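HTH-type transcriptional repressor NemR (Escherichia coli, PDB 4YZE) represses transcription of the nemRA-gloA operon by binding the NemR box and takes part in the response to electrophiles and reactive chlorine species. Local coordinates at residues D119-E122 and D123-S126. The protein carries 5 engineered substitutions. Sequence-based numbering, arbitrary orientation.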
loop_
_atom_site.group_PDB
_atom_site.type_symbol
_atom_site.label_atom_id
_atom_site.label_comp_id
_atom_site.label_asym_id
_atom_site.label_seq_id
_atom_site.Cartn_x
_atom_site.Cartn_y
_atom_site.Cartn_z
ATOM N N ASP A 119 5.258 -14.097 2.229
ATOM C CA ASP A 119 5.185 -15.376 2.935
ATOM C C ASP A 119 3.777 -15.994 2.973
ATOM O O ASP A 119 3.257 -16.287 4.055
ATOM C CB ASP A 119 5.720 -15.223 4.364
ATOM N N LEU A 120 3.175 -16.205 1.801
ATOM C CA LEU A 120 1.852 -16.831 1.700
ATOM C C LEU A 120 1.800 -17.888 0.596
ATOM O O LEU A 120 2.553 -17.807 -0.372
ATOM C CB LEU A 120 0.781 -15.774 1.425
ATOM C CG LEU A 120 0.400 -14.836 2.571
ATOM C CD1 LEU A 120 -0.690 -13.871 2.137
ATOM C CD2 LEU A 120 -0.044 -15.648 3.786
ATOM N N SER A 121 0.911 -18.871 0.726
ATOM C CA SER A 121 0.717 -19.831 -0.361
ATOM C C SER A 121 0.326 -19.144 -1.676
ATOM O O SER A 121 -0.280 -18.064 -1.674
ATOM C CB SER A 121 -0.342 -20.869 0.001
ATOM O OG SER A 121 -1.627 -20.288 0.137
ATOM N N GLU A 122 0.688 -19.761 -2.799
ATOM C CA GLU A 122 0.249 -19.236 -4.081
ATOM C C GLU A 122 -1.272 -19.176 -4.075
ATOM O O GLU A 122 -1.849 -18.217 -4.591
ATOM C CB GLU A 122 0.773 -20.075 -5.255
ATOM C CG GLU A 122 0.049 -19.836 -6.592
ATOM C CD GLU A 122 0.022 -18.359 -7.055
ATOM O OE1 GLU A 122 0.916 -17.559 -6.687
ATOM O OE2 GLU A 122 -0.906 -17.993 -7.811
ATOM N N ASP A 123 -1.914 -20.167 -3.447
ATOM C CA ASP A 123 -3.372 -20.182 -3.398
ATOM C C ASP A 123 -3.921 -18.905 -2.747
ATOM O O ASP A 123 -4.892 -18.326 -3.249
ATOM C CB ASP A 123 -3.893 -21.460 -2.735
ATOM C CG ASP A 123 -3.179 -22.694 -3.244
ATOM O OD1 ASP A 123 -2.020 -22.528 -3.657
ATOM O OD2 ASP A 123 -3.753 -23.805 -3.269
ATOM N N MET A 124 -3.269 -18.436 -1.679
ATOM C CA MET A 124 -3.719 -17.211 -1.011
ATOM C C MET A 124 -3.349 -15.921 -1.756
ATOM O O MET A 124 -4.183 -15.021 -1.884
ATOM C CB MET A 124 -3.246 -17.146 0.440
ATOM C CG MET A 124 -3.933 -18.155 1.356
ATOM S SD MET A 124 -3.585 -17.817 3.101
ATOM C CE MET A 124 -4.505 -16.277 3.289
ATOM N N ARG A 125 -2.110 -15.820 -2.235
ATOM C CA ARG A 125 -1.714 -14.670 -3.046
ATOM C C ARG A 125 -2.651 -14.542 -4.247
ATOM O O ARG A 125 -3.062 -13.441 -4.614
ATOM C CB ARG A 125 -0.261 -14.801 -3.510
ATOM C CG ARG A 125 0.204 -13.698 -4.447
ATOM C CD ARG A 125 1.213 -14.236 -5.470
ATOM N NE ARG A 125 0.593 -15.116 -6.463
ATOM C CZ ARG A 125 -0.061 -14.691 -7.546
ATOM N NH1 ARG A 125 -0.191 -13.386 -7.786
ATOM N NH2 ARG A 125 -0.586 -15.572 -8.403
ATOM N N SER A 126 -3.007 -15.683 -4.828
ATOM C CA SER A 126 -3.877 -15.713 -5.994
ATOM C C SER A 126 -5.304 -15.296 -5.638
ATOM O O SER A 126 -5.966 -14.601 -6.412
ATOM C CB SER A 126 -3.841 -17.102 -6.634
ATOM O OG SER A 126 -4.861 -17.276 -7.603
#
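Met124 N is held by two oxygens of Ser121: the hydroxyl OG accepts from it at 3.1 Å with an N-H...O angle of 148°, and the carbonyl O lends a weak second bond. This places Ser121 as the N-cap of helix 122-148 in the C-terminal domain of a TetR-family repressor. With chi1 at 66°, between its own backbone N and carbonyl carbon, OG is brought back over the start of the helix to accept from Met124 N; Glu55 also hydrogen-bonds to it. Regular i to i+4 bonding starts at once, Arg125 N to Ser121 O at 2.9 Å and Ser126 N to Glu122 O at 2.8 Å. Outside the turn, Glu122 and Arg125 form a bidentate salt bridge, carboxylate and guanidinium planes 28° apart: NE meets OE1, while NH2 reaches the syn lone pair of OE2. Arg125 NH1 hydrogen-bonds to Ile178 O of the second subunit, so this head group also bridges the dimer. A leucine in its place would probably leave the Glu122 carboxylate without its counter-charge and Ile178 O of the neighbouring subunit without this donor. Met124 packs against Val59 and Leu62 of helix 54-79, and its SD lies 4.2 Å from Leu120 CD2.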